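Local coordinates for protein L-amino acid deaminase (Proteus vulgaris, PDB 5HXW) that probably catalyses the FAD-dependent oxidative deamination of L-amino acids, working as a membrane-bound flavoprotein, at residues 24-29 with 68-73; 262-267 with 365-370; 303-308 with 335-340. One frame throughout, in Å; residues are numbered along the deposited sequence.

Contact 1. Residues 24-29 with 68-73; sequences HGFVEG and KGNIAG. With FAD (flavin-adenine dinucleotide), chain G.
Ile71, in the loop that follows FAD-binding Lys68, meets Val27 of the N-terminal segment near the adenosine end of the FAD site. The meeting is apolar. Ile71 CD1 lies 3.8 Å from Val27 CG1. The same methyl also approaches the backbone, with Ile71 CD1 3.5 Å from Val27 O. Ile71 CG1 stands anti to its own carbonyl carbon (chi1 -71°), and the extended second torsion carries CD1 out over Val27. Gly29 touches this methyl too, with its CA 4.3 Å from Ile71 CD1. Phe26 makes the second contact. Its ring edge faces the amide of Asn70, and Phe26 CE1 is 3.6 Å from Asn70 OD1. The oxygen lies near the ring plane, while the ring and amide planes are almost perpendicular, 83° apart. This oxygen also takes a weak hydrogen bond from Gln207 NE2.

Segment 68-73 leaves the end of strand 63-66 in the parallel part of the Rossmann-type sheet. Glu67 and Lys68, at this strand end, both bind FAD. Glu67 OE2 also accepts a hydrogen bond from Gly69 N, which ties the start of the loop to a cofactor ligand. Lys68 NZ donates to O2B of the FAD ribose at 3.2 Å and has a salt bridge to Glu74. The chain then makes a type II turn from Asn70 to Gly73. A weak bond closes it, with Gly73 N 3.1 Å from Asn70 O. Ile71 and Ala72 occupy the two central turn positions. Helix 189-199 covers the apolar pair: Val27 touches Phe191 and Glu195, and Ile71 touches Ala194. Glu28 O accepts a hydrogen bond from Lys198 NZ of the same helix.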
loop_
_atom_site.group_PDB
_atom_site.type_symbol
_atom_site.label_atom_id
_atom_site.label_comp_id
_atom_site.label_asym_id
_atom_site.label_seq_id
_atom_site.Cartn_x
_atom_site.Cartn_y
_atom_site.Cartn_z
ATOM N N HIS A 24 2.337 -0.078 19.189
ATOM C CA HIS A 24 2.666 -0.236 17.762
ATOM C C HIS A 24 2.644 -1.652 17.165
ATOM O O HIS A 24 2.185 -1.830 16.032
ATOM C CB HIS A 24 3.985 0.475 17.426
ATOM C CG HIS A 24 3.867 1.968 17.371
ATOM N ND1 HIS A 24 4.867 2.812 17.809
ATOM C CD2 HIS A 24 2.863 2.769 16.938
ATOM C CE1 HIS A 24 4.487 4.066 17.640
ATOM N NE2 HIS A 24 3.273 4.068 17.116
ATOM N N GLY A 25 3.143 -2.641 17.906
ATOM C CA GLY A 25 3.170 -4.027 17.425
ATOM C C GLY A 25 4.422 -4.354 16.631
ATOM O O GLY A 25 4.806 -3.611 15.724
ATOM N N PHE A 26 5.041 -5.481 16.977
ATOM C CA PHE A 26 6.353 -5.871 16.467
ATOM C C PHE A 26 6.417 -7.374 16.210
ATOM O O PHE A 26 5.912 -8.172 17.007
ATOM C CB PHE A 26 7.439 -5.451 17.472
ATOM C CG PHE A 26 8.837 -5.869 17.091
ATOM C CD1 PHE A 26 9.567 -5.147 16.144
ATOM C CD2 PHE A 26 9.437 -6.975 17.702
ATOM C CE1 PHE A 26 10.862 -5.531 15.800
ATOM C CE2 PHE A 26 10.730 -7.362 17.361
ATOM C CZ PHE A 26 11.442 -6.638 16.411
ATOM N N VAL A 27 7.040 -7.745 15.092
ATOM C CA VAL A 27 7.333 -9.147 14.780
ATOM C C VAL A 27 8.847 -9.342 14.750
ATOM O O VAL A 27 9.556 -8.655 14.005
ATOM C CB VAL A 27 6.692 -9.613 13.446
ATOM C CG1 VAL A 27 6.939 -11.098 13.206
ATOM C CG2 VAL A 27 5.195 -9.351 13.442
ATOM N N GLU A 28 9.330 -10.268 15.576
ATOM C CA GLU A 28 10.743 -10.640 15.600
ATOM C C GLU A 28 11.104 -11.458 14.358
ATOM O O GLU A 28 10.333 -12.318 13.922
ATOM C CB GLU A 28 11.087 -11.400 16.893
ATOM C CG GLU A 28 12.575 -11.665 17.133
ATOM C CD GLU A 28 13.428 -10.406 17.090
ATOM O OE1 GLU A 28 13.409 -9.633 18.073
ATOM O OE2 GLU A 28 14.120 -10.191 16.070
ATOM N N GLY A 29 12.271 -11.166 13.792
ATOM C CA GLY A 29 12.795 -11.904 12.648
ATOM C C GLY A 29 13.328 -13.285 12.993
ATOM O O GLY A 29 13.434 -13.651 14.170
ATOM N N LYS A 68 15.682 -4.612 5.493
ATOM C CA LYS A 68 16.699 -3.652 5.939
ATOM C C LYS A 68 16.432 -3.082 7.330
ATOM O O LYS A 68 17.370 -2.688 8.025
ATOM C CB LYS A 68 16.888 -2.522 4.916
ATOM C CG LYS A 68 15.680 -1.635 4.660
ATOM C CD LYS A 68 16.106 -0.324 4.019
ATOM C CE LYS A 68 14.924 0.505 3.552
ATOM N NZ LYS A 68 14.202 1.146 4.685
ATOM N N GLY A 69 15.156 -3.031 7.716
ATOM C CA GLY A 69 14.743 -2.535 9.025
ATOM C C GLY A 69 13.992 -3.599 9.796
ATOM O O GLY A 69 14.419 -4.759 9.845
ATOM N N ASN A 70 12.884 -3.195 10.412
ATOM C CA ASN A 70 11.977 -4.128 11.075
ATOM C C ASN A 70 10.838 -4.511 10.146
ATOM O O ASN A 70 10.502 -3.747 9.235
ATOM C CB ASN A 70 11.426 -3.525 12.370
ATOM C CG ASN A 70 12.516 -3.190 13.371
ATOM O OD1 ASN A 70 13.382 -4.017 13.675
ATOM N ND2 ASN A 70 12.474 -1.971 13.897
ATOM N N ILE A 71 10.266 -5.694 10.377
ATOM C CA ILE A 71 9.082 -6.176 9.652
ATOM C C ILE A 71 7.973 -5.116 9.678
ATOM O O ILE A 71 7.603 -4.625 10.751
ATOM C CB ILE A 71 8.580 -7.536 10.211
ATOM C CG1 ILE A 71 9.557 -8.655 9.830
ATOM C CG2 ILE A 71 7.191 -7.874 9.680
ATOM C CD1 ILE A 71 9.513 -9.883 10.715
ATOM N N ALA A 72 7.491 -4.759 8.483
ATOM C CA ALA A 72 6.415 -3.772 8.267
ATOM C C ALA A 72 6.683 -2.395 8.896
ATOM O O ALA A 72 5.770 -1.737 9.394
ATOM C CB ALA A 72 5.061 -4.335 8.705
ATOM N N GLY A 73 7.940 -1.964 8.851
ATOM C CA GLY A 73 8.354 -0.699 9.455
ATOM C C GLY A 73 7.990 0.552 8.674
ATOM O O GLY A 73 8.030 1.656 9.226
HETATM P PA FAD G . 6.349 -1.436 2.220
HETATM O O1A FAD G . 7.011 -0.102 2.457
HETATM O O2A FAD G . 5.226 -1.850 3.121
HETATM O O5B FAD G . 7.472 -2.580 2.262
HETATM C C5B FAD G . 8.734 -2.397 1.636
HETATM C C4B FAD G . 9.800 -2.906 2.584
HETATM O O4B FAD G . 10.983 -3.224 1.858
HETATM C C3B FAD G . 10.181 -1.856 3.615
HETATM O O3B FAD G . 9.936 -2.421 4.905
HETATM C C2B FAD G . 11.662 -1.599 3.377
HETATM O O2B FAD G . 12.392 -1.431 4.591
HETATM C C1B FAD G . 12.111 -2.848 2.644
HETATM N N9A FAD G . 13.284 -2.662 1.759
HETATM C C8A FAD G . 13.421 -1.735 0.790
HETATM N N7A FAD G . 14.612 -1.856 0.160
HETATM C C5A FAD G . 15.260 -2.884 0.734
HETATM C C6A FAD G . 16.570 -3.552 0.550
HETATM N N6A FAD G . 17.421 -3.115 -0.403
HETATM N N1A FAD G . 16.873 -4.606 1.352
HETATM C C2A FAD G . 16.018 -5.050 2.298
HETATM N N3A FAD G . 14.809 -4.487 2.523
HETATM C C4A FAD G . 14.381 -3.424 1.784
HETATM N N1 FAD G . -3.481 1.001 0.971
HETATM C C2 FAD G . -4.766 0.578 1.045
HETATM O O2 FAD G . -5.061 -0.497 0.483
HETATM N N3 FAD G . -5.720 1.280 1.692
HETATM C C4 FAD G . -5.460 2.448 2.314
HETATM O O4 FAD G . -6.371 3.071 2.911
HETATM C C4X FAD G . -4.065 2.978 2.282
HETATM N N5 FAD G . -3.706 4.142 2.877
HETATM C C5X FAD G . -2.427 4.608 2.821
HETATM C C6 FAD G . -2.081 5.812 3.446
HETATM C C7 FAD G . -0.766 6.285 3.405
HETATM C C7M FAD G . -0.430 7.588 4.089
HETATM C C8 FAD G . 0.276 5.492 2.683
HETATM C C8M FAD G . 1.715 5.915 2.587
HETATM C C9 FAD G . -0.070 4.300 2.065
HETATM C C9A FAD G . -1.377 3.822 2.102
HETATM N N10 FAD G . -1.723 2.593 1.482
HETATM C C10 FAD G . -3.067 2.157 1.548
HETATM C "C1'" FAD G . -0.720 1.824 0.733
HETATM C "C2'" FAD G . -0.026 0.664 1.407
HETATM O "O2'" FAD G . 0.546 1.097 2.643
HETATM C "C3'" FAD G . 1.101 0.228 0.472
HETATM O "O3'" FAD G . 0.687 0.245 -0.913
HETATM C "C4'" FAD G . 1.660 -1.143 0.841
HETATM O "O4'" FAD G . 2.131 -1.163 2.202
HETATM C "C5'" FAD G . 2.805 -1.477 -0.099
HETATM O "O5'" FAD G . 3.525 -2.567 0.450
HETATM P P FAD G . 5.065 -2.793 0.086
HETATM O O1P FAD G . 5.465 -4.065 0.778
HETATM O O2P FAD G . 5.222 -2.694 -1.407
HETATM O O3P FAD G . 5.825 -1.512 0.703
#

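Contact 2. Residues 262-267 with 365-370; sequences SQQLIS and PELNAS. With FAD (flavin-adenine dinucleotide), chain G.
Gln264 reaches from strand 257-266 to Leu367 on helix 364-377, where this helix packs against the large mixed sheet. The axes of strand 262-266 and helix 365-370 cross at -52°. Gln264 begins close to the leucine: its CB is 3.9 Å from Leu367 CD2. CG is tucked over its own backbone (chi1 64°), and from there the chain runs extended toward the helix. Gln264 CG passes 3.8 Å from Leu367 CD2. At the amide carbon the methyl is still alongside, with Gln264 CD 3.7 Å from Leu367 CD2. The glutamine and leucine side chains thus run antiparallel, side by side. Beyond CD the amide splits its work. Gln264 OE1 lies 3.5 Å from Leu367 CB and takes a weak hydrogen bond from Gln389 NE2 of strand 386-396. Gln264 NE2 donates to Leu367 O at 2.8 Å, a moderately bent bond (148° at the hydrogen) that comes in tilted from the carbonyl plane. The amide thus bonds the helix carbonyl with its nitrogen and weakly holds strand 386-396 with its oxygen.

Ser262 flanks the leucine on the same side of the strand, and its OG accepts a hydrogen bond from Asp363 N. Gln263, between them, points to the other side of the strand. There Gln263 NE2 lies 3.6 Å from the flavin methyl C7M of FAD.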
loop_
_atom_site.group_PDB
_atom_site.type_symbol
_atom_site.label_atom_id
_atom_site.label_comp_id
_atom_site.label_asym_id
_atom_site.label_seq_id
_atom_site.Cartn_x
_atom_site.Cartn_y
_atom_site.Cartn_z
ATOM N N SER A 262 0.127 12.840 5.706
ATOM C CA SER A 262 0.006 12.764 7.152
ATOM C C SER A 262 -1.240 11.976 7.547
ATOM O O SER A 262 -2.281 12.059 6.885
ATOM C CB SER A 262 -0.031 14.164 7.753
ATOM O OG SER A 262 1.167 14.865 7.473
ATOM N N GLN A 263 -1.105 11.195 8.616
ATOM C CA GLN A 263 -2.205 10.413 9.185
ATOM C C GLN A 263 -2.273 10.620 10.699
ATOM O O GLN A 263 -1.252 10.875 11.349
ATOM C CB GLN A 263 -2.027 8.921 8.887
ATOM C CG GLN A 263 -2.007 8.524 7.416
ATOM C CD GLN A 263 -3.380 8.509 6.764
ATOM O OE1 GLN A 263 -4.381 8.124 7.378
ATOM N NE2 GLN A 263 -3.431 8.919 5.501
ATOM N N GLN A 264 -3.480 10.507 11.251
ATOM C CA GLN A 264 -3.681 10.559 12.700
ATOM C C GLN A 264 -4.718 9.544 13.193
ATOM O O GLN A 264 -5.535 9.040 12.414
ATOM C CB GLN A 264 -3.991 11.989 13.185
ATOM C CG GLN A 264 -5.292 12.591 12.673
ATOM C CD GLN A 264 -5.399 14.091 12.880
ATOM O OE1 GLN A 264 -4.755 14.670 13.757
ATOM N NE2 GLN A 264 -6.233 14.729 12.071
ATOM N N LEU A 265 -4.654 9.251 14.490
ATOM C CA LEU A 265 -5.516 8.272 15.139
ATOM C C LEU A 265 -6.094 8.879 16.413
ATOM O O LEU A 265 -5.348 9.370 17.270
ATOM C CB LEU A 265 -4.710 7.016 15.477
ATOM C CG LEU A 265 -5.381 5.654 15.312
ATOM C CD1 LEU A 265 -5.025 5.046 13.959
ATOM C CD2 LEU A 265 -4.952 4.731 16.443
ATOM N N ILE A 266 -7.420 8.857 16.522
ATOM C CA ILE A 266 -8.124 9.380 17.704
ATOM C C ILE A 266 -8.971 8.317 18.403
ATOM O O ILE A 266 -9.387 7.332 17.782
ATOM C CB ILE A 266 -8.974 10.645 17.400
ATOM C CG1 ILE A 266 -9.955 10.401 16.240
ATOM C CG2 ILE A 266 -8.066 11.845 17.150
ATOM C CD1 ILE A 266 -11.060 11.428 16.118
ATOM N N SER A 267 -9.209 8.531 19.694
ATOM C CA SER A 267 -10.012 7.630 20.522
ATOM C C SER A 267 -11.496 7.631 20.140
ATOM O O SER A 267 -11.995 8.577 19.518
ATOM C CB SER A 267 -9.835 7.980 22.001
ATOM O OG SER A 267 -10.240 9.313 22.257
ATOM N N PRO A 365 0.249 21.261 11.990
ATOM C CA PRO A 365 -0.843 22.207 11.689
ATOM C C PRO A 365 -1.905 21.679 10.715
ATOM O O PRO A 365 -3.093 21.952 10.912
ATOM C CB PRO A 365 -0.109 23.407 11.080
ATOM C CG PRO A 365 1.231 23.371 11.717
ATOM C CD PRO A 365 1.568 21.913 11.833
ATOM N N GLU A 366 -1.476 20.932 9.692
ATOM C CA GLU A 366 -2.372 20.323 8.694
ATOM C C GLU A 366 -3.327 19.306 9.330
ATOM O O GLU A 366 -4.529 19.332 9.051
ATOM C CB GLU A 366 -1.560 19.672 7.564
ATOM C CG GLU A 366 -2.359 19.081 6.404
ATOM C CD GLU A 366 -2.927 20.132 5.464
ATOM O OE1 GLU A 366 -2.144 20.920 4.882
ATOM O OE2 GLU A 366 -4.165 20.162 5.296
ATOM N N LEU A 367 -2.779 18.433 10.180
ATOM C CA LEU A 367 -3.550 17.428 10.920
ATOM C C LEU A 367 -4.513 18.033 11.941
ATOM O O LEU A 367 -5.578 17.467 12.199
ATOM C CB LEU A 367 -2.621 16.429 11.621
ATOM C CG LEU A 367 -1.909 15.349 10.796
ATOM C CD1 LEU A 367 -0.826 14.684 11.629
ATOM C CD2 LEU A 367 -2.868 14.301 10.240
ATOM N N ASN A 368 -4.131 19.176 12.513
ATOM C CA ASN A 368 -4.962 19.880 13.490
ATOM C C ASN A 368 -6.200 20.542 12.876
ATOM O O ASN A 368 -7.308 20.375 13.390
ATOM C CB ASN A 368 -4.132 20.897 14.284
ATOM C CG ASN A 368 -4.907 21.507 15.438
ATOM O OD1 ASN A 368 -5.229 22.696 15.421
ATOM N ND2 ASN A 368 -5.222 20.691 16.443
ATOM N N ALA A 369 -6.004 21.280 11.781
ATOM C CA ALA A 369 -7.100 21.921 11.045
ATOM C C ALA A 369 -8.104 20.900 10.504
ATOM O O ALA A 369 -9.313 21.142 10.524
ATOM C CB ALA A 369 -6.551 22.787 9.919
ATOM N N SER A 370 -7.587 19.761 10.038
ATOM C CA SER A 370 -8.386 18.640 9.543
ATOM C C SER A 370 -9.264 18.030 10.647
ATOM O O SER A 370 -10.442 17.727 10.417
ATOM C CB SER A 370 -7.464 17.576 8.947
ATOM O OG SER A 370 -8.177 16.678 8.122
HETATM P PA FAD G . 6.349 -1.436 2.220
HETATM O O1A FAD G . 7.011 -0.102 2.457
HETATM O O2A FAD G . 5.226 -1.850 3.121
HETATM O O5B FAD G . 7.472 -2.580 2.262
HETATM C C5B FAD G . 8.734 -2.397 1.636
HETATM C C4B FAD G . 9.800 -2.906 2.584
HETATM O O4B FAD G . 10.983 -3.224 1.858
HETATM C C3B FAD G . 10.181 -1.856 3.615
HETATM O O3B FAD G . 9.936 -2.421 4.905
HETATM C C2B FAD G . 11.662 -1.599 3.377
HETATM O O2B FAD G . 12.392 -1.431 4.591
HETATM C C1B FAD G . 12.111 -2.848 2.644
HETATM N N9A FAD G . 13.284 -2.662 1.759
HETATM C C8A FAD G . 13.421 -1.735 0.790
HETATM N N7A FAD G . 14.612 -1.856 0.160
HETATM C C5A FAD G . 15.260 -2.884 0.734
HETATM C C6A FAD G . 16.570 -3.552 0.550
HETATM N N6A FAD G . 17.421 -3.115 -0.403
HETATM N N1A FAD G . 16.873 -4.606 1.352
HETATM C C2A FAD G . 16.018 -5.050 2.298
HETATM N N3A FAD G . 14.809 -4.487 2.523
HETATM C C4A FAD G . 14.381 -3.424 1.784
HETATM N N1 FAD G . -3.481 1.001 0.971
HETATM C C2 FAD G . -4.766 0.578 1.045
HETATM O O2 FAD G . -5.061 -0.497 0.483
HETATM N N3 FAD G . -5.720 1.280 1.692
HETATM C C4 FAD G . -5.460 2.448 2.314
HETATM O O4 FAD G . -6.371 3.071 2.911
HETATM C C4X FAD G . -4.065 2.978 2.282
HETATM N N5 FAD G . -3.706 4.142 2.877
HETATM C C5X FAD G . -2.427 4.608 2.821
HETATM C C6 FAD G . -2.081 5.812 3.446
HETATM C C7 FAD G . -0.766 6.285 3.405
HETATM C C7M FAD G . -0.430 7.588 4.089
HETATM C C8 FAD G . 0.276 5.492 2.683
HETATM C C8M FAD G . 1.715 5.915 2.587
HETATM C C9 FAD G . -0.070 4.300 2.065
HETATM C C9A FAD G . -1.377 3.822 2.102
HETATM N N10 FAD G . -1.723 2.593 1.482
HETATM C C10 FAD G . -3.067 2.157 1.548
HETATM C "C1'" FAD G . -0.720 1.824 0.733
HETATM C "C2'" FAD G . -0.026 0.664 1.407
HETATM O "O2'" FAD G . 0.546 1.097 2.643
HETATM C "C3'" FAD G . 1.101 0.228 0.472
HETATM O "O3'" FAD G . 0.687 0.245 -0.913
HETATM C "C4'" FAD G . 1.660 -1.143 0.841
HETATM O "O4'" FAD G . 2.131 -1.163 2.202
HETATM C "C5'" FAD G . 2.805 -1.477 -0.099
HETATM O "O5'" FAD G . 3.525 -2.567 0.450
HETATM P P FAD G . 5.065 -2.793 0.086
HETATM O O1P FAD G . 5.465 -4.065 0.778
HETATM O O2P FAD G . 5.222 -2.694 -1.407
HETATM O O3P FAD G . 5.825 -1.512 0.703
#

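Contact 3. Residues 303-308 with 335-340; sequences PVVKES and INSFMQ. With 16A (cetyl-trimethyl-ammonium), chain H; 16A (cetyl-trimethyl-ammonium), chain I.
The ring of Phe338 is covered on one face by Lys306, whose CB makes a CH-pi contact. Lys306 CB sits 4.1 Å from the centroid of the Phe338 ring, 19° off the ring normal. It is offset toward the rim, near CE1. C8 of the chain I cetyl-trimethyl-ammonium approaches the ring obliquely.

Beyond CB, Lys306 runs extended alongside Ser337. Its CG is 3.2 Å from Ser337 OG. Both ends of this lysine are held by the same serine. Lys306 N donates to Ser337 OG at 3.0 Å, and this bond is nearly straight (168°). Ser337 OG reaches it by standing anti to its own backbone N (chi1 -165°). At the far end, Lys306 NZ donates to Ser337 O at 2.9 Å. Gln340 O is also close to NZ, but the angle is too poor for a hydrogen bond. The charge of the ammonium would probably suit both carbonyl oxygens. Val305 CB packs against Ser337 OG at 3.5 Å. The turn from Val305 to Ser308 is type I, and Val305 N bonds to Ser308 OG.

Segment 335-340 lines a detergent site on the protein surface. Ile335 CD1 is 3.7 Å from C14 of the chain I cetyl-trimethyl-ammonium and 3.9 Å from C9 of the chain H one. Glu307 has a salt bridge to Arg244. The turn joins strand 293-303 to helix 308-311 and bridges to helix 332-339, while Val305 and Glu307 rest on Pro258 and Leu257 of strand 257-266.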
loop_
_atom_site.group_PDB
_atom_site.type_symbol
_atom_site.label_atom_id
_atom_site.label_comp_id
_atom_site.label_asym_id
_atom_site.label_seq_id
_atom_site.Cartn_x
_atom_site.Cartn_y
_atom_site.Cartn_z
ATOM N N PRO A 303 7.237 15.696 -2.800
ATOM C CA PRO A 303 8.493 16.448 -2.695
ATOM C C PRO A 303 9.280 16.426 -4.002
ATOM O O PRO A 303 9.226 15.439 -4.741
ATOM C CB PRO A 303 9.262 15.716 -1.593
ATOM C CG PRO A 303 8.727 14.325 -1.606
ATOM C CD PRO A 303 7.301 14.409 -2.077
ATOM N N VAL A 304 9.988 17.517 -4.278
ATOM C CA VAL A 304 10.860 17.621 -5.444
ATOM C C VAL A 304 12.105 16.766 -5.198
ATOM O O VAL A 304 12.811 16.967 -4.210
ATOM C CB VAL A 304 11.253 19.092 -5.739
ATOM C CG1 VAL A 304 12.161 19.189 -6.960
ATOM C CG2 VAL A 304 10.014 19.951 -5.948
ATOM N N VAL A 305 12.333 15.797 -6.084
ATOM C CA VAL A 305 13.566 14.997 -6.102
ATOM C C VAL A 305 14.319 15.208 -7.424
ATOM O O VAL A 305 13.853 15.963 -8.284
ATOM C CB VAL A 305 13.307 13.490 -5.823
ATOM C CG1 VAL A 305 12.932 13.269 -4.362
ATOM C CG2 VAL A 305 12.252 12.911 -6.764
ATOM N N LYS A 306 15.476 14.558 -7.581
ATOM C CA LYS A 306 16.275 14.669 -8.811
ATOM C C LYS A 306 15.518 14.092 -10.015
ATOM O O LYS A 306 15.632 14.605 -11.128
ATOM C CB LYS A 306 17.670 14.032 -8.645
ATOM C CG LYS A 306 17.713 12.506 -8.637
ATOM C CD LYS A 306 19.085 11.963 -8.278
ATOM C CE LYS A 306 18.999 10.466 -8.037
ATOM N NZ LYS A 306 20.150 9.931 -7.261
ATOM N N GLU A 307 14.723 13.054 -9.753
ATOM C CA GLU A 307 13.915 12.367 -10.758
ATOM C C GLU A 307 12.789 13.230 -11.326
ATOM O O GLU A 307 12.316 12.973 -12.440
ATOM C CB GLU A 307 13.335 11.078 -10.179
ATOM C CG GLU A 307 14.331 9.936 -10.039
ATOM C CD GLU A 307 15.099 9.915 -8.720
ATOM O OE1 GLU A 307 14.846 10.756 -7.823
ATOM O OE2 GLU A 307 15.970 9.028 -8.576
ATOM N N SER A 308 12.372 14.246 -10.563
ATOM C CA SER A 308 11.326 15.188 -10.980
ATOM C C SER A 308 11.695 15.917 -12.267
ATOM O O SER A 308 10.833 16.180 -13.101
ATOM C CB SER A 308 11.048 16.219 -9.887
ATOM O OG SER A 308 10.953 15.610 -8.614
ATOM N N ILE A 335 17.873 17.388 -1.540
ATOM C CA ILE A 335 19.263 17.259 -1.111
ATOM C C ILE A 335 19.640 15.785 -0.891
ATOM O O ILE A 335 20.701 15.350 -1.344
ATOM C CB ILE A 335 19.562 18.139 0.133
ATOM C CG1 ILE A 335 19.233 19.630 -0.128
ATOM C CG2 ILE A 335 20.999 17.961 0.608
ATOM C CD1 ILE A 335 20.050 20.332 -1.204
ATOM N N ASN A 336 18.762 15.029 -0.225
ATOM C CA ASN A 336 18.932 13.580 -0.055
ATOM C C ASN A 336 18.999 12.833 -1.390
ATOM O O ASN A 336 19.810 11.914 -1.548
ATOM C CB ASN A 336 17.818 12.980 0.817
ATOM C CG ASN A 336 17.845 13.476 2.260
ATOM O OD1 ASN A 336 18.858 13.964 2.759
ATOM N ND2 ASN A 336 16.713 13.339 2.939
ATOM N N SER A 337 18.152 13.247 -2.336
ATOM C CA SER A 337 18.085 12.668 -3.680
ATOM C C SER A 337 19.399 12.807 -4.441
ATOM O O SER A 337 19.859 11.842 -5.058
ATOM C CB SER A 337 16.954 13.311 -4.482
ATOM O OG SER A 337 16.653 12.550 -5.632
ATOM N N PHE A 338 20.000 13.996 -4.381
ATOM C CA PHE A 338 21.272 14.259 -5.056
ATOM C C PHE A 338 22.458 13.537 -4.418
ATOM O O PHE A 338 23.456 13.267 -5.092
ATOM C CB PHE A 338 21.550 15.764 -5.176
ATOM C CG PHE A 338 20.849 16.422 -6.335
ATOM C CD1 PHE A 338 21.165 16.079 -7.655
ATOM C CD2 PHE A 338 19.878 17.397 -6.113
ATOM C CE1 PHE A 338 20.518 16.686 -8.725
ATOM C CE2 PHE A 338 19.230 18.010 -7.181
ATOM C CZ PHE A 338 19.551 17.655 -8.487
ATOM N N MET A 339 22.347 13.220 -3.129
ATOM C CA MET A 339 23.428 12.522 -2.428
ATOM C C MET A 339 23.193 11.014 -2.212
ATOM O O MET A 339 23.999 10.336 -1.571
ATOM C CB MET A 339 23.844 13.272 -1.153
ATOM C CG MET A 339 22.929 13.150 0.053
ATOM S SD MET A 339 23.315 14.397 1.305
ATOM C CE MET A 339 25.109 14.425 1.311
ATOM N N GLN A 340 22.087 10.508 -2.754
ATOM C CA GLN A 340 21.908 9.078 -2.962
ATOM C C GLN A 340 22.630 8.707 -4.249
ATOM O O GLN A 340 22.392 9.319 -5.297
ATOM C CB GLN A 340 20.425 8.719 -3.077
ATOM C CG GLN A 340 19.713 8.533 -1.747
ATOM C CD GLN A 340 18.200 8.454 -1.876
ATOM O OE1 GLN A 340 17.658 8.123 -2.934
ATOM N NE2 GLN A 340 17.506 8.754 -0.787
HETATM C C1 16A H . 24.360 29.158 -3.902
HETATM C C2 16A H . 23.533 27.892 -3.853
HETATM C C3 16A H . 24.416 26.676 -3.599
HETATM C C4 16A H . 23.586 25.456 -3.221
HETATM C C5 16A H . 24.390 24.176 -3.429
HETATM C C6 16A H . 24.076 23.141 -2.356
HETATM C C7 16A H . 23.965 21.751 -2.970
HETATM C C8 16A H . 24.424 20.673 -1.998
HETATM C C9 16A H . 23.698 19.362 -2.280
HETATM C C10 16A H . 24.617 18.165 -2.079
HETATM C C11 16A H . 25.094 17.593 -3.408
HETATM C C12 16A H . 25.166 16.073 -3.345
HETATM C C13 16A H . 26.605 15.589 -3.214
HETATM C C14 16A H . 26.998 14.781 -4.443
HETATM C C15 16A H . 27.594 13.427 -4.066
HETATM C C16 16A H . 26.672 12.280 -4.509
HETATM N N1 16A H . 27.097 11.450 -5.673
HETATM C C17 16A H . 27.228 12.217 -6.930
HETATM C C18 16A H . 28.362 10.732 -5.411
HETATM C C19 16A H . 26.054 10.442 -5.894
HETATM C C1 16A I . 15.281 27.837 -10.399
HETATM C C2 16A I . 16.233 26.857 -11.051
HETATM C C3 16A I . 17.475 26.632 -10.198
HETATM C C4 16A I . 18.315 25.501 -10.779
HETATM C C5 16A I . 19.006 24.703 -9.680
HETATM C C6 16A I . 18.493 23.256 -9.621
HETATM C C7 16A I . 19.406 22.362 -8.772
HETATM C C8 16A I . 19.084 22.436 -7.276
HETATM C C9 16A I . 20.183 23.187 -6.512
HETATM C C10 16A I . 20.071 22.978 -5.004
HETATM C C11 16A I . 19.123 23.987 -4.351
HETATM C C12 16A I . 19.030 23.754 -2.848
HETATM C C13 16A I . 17.601 23.451 -2.408
HETATM C C14 16A I . 17.576 23.128 -0.918
HETATM C C15 16A I . 16.187 22.708 -0.445
HETATM C C16 16A I . 16.252 22.002 0.920
HETATM N N1 16A I . 15.568 22.658 2.070
HETATM C C17 16A I . 16.360 23.794 2.541
HETATM C C18 16A I . 14.211 23.137 1.753
HETATM C C19 16A I . 15.471 21.733 3.210
#

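Contact 2 is the most buried of the three, though Ser262 and Ser370 are partly exposed. Contact 1 has exposed Phe26 and Glu28; contact 3 mixes buried and partly exposed residues. Contacts 1 and 2 both touch FAD but at opposite ends, adenosine in one, flavin in the other. Their centres are about 25 Å apart. Contact 3 binds detergent instead and is nested in the chain loop that contact 2 closes. Strand 257-266 supplies one side of contact 2 and underlies contact 3. Strand 293-303 pairs beside contact 2 and runs into the loop of contact 3. Loop meets loop through apolar packing in contact 1. Side chains reach helix carbonyls in the others, from an amide and an ammonium respectively.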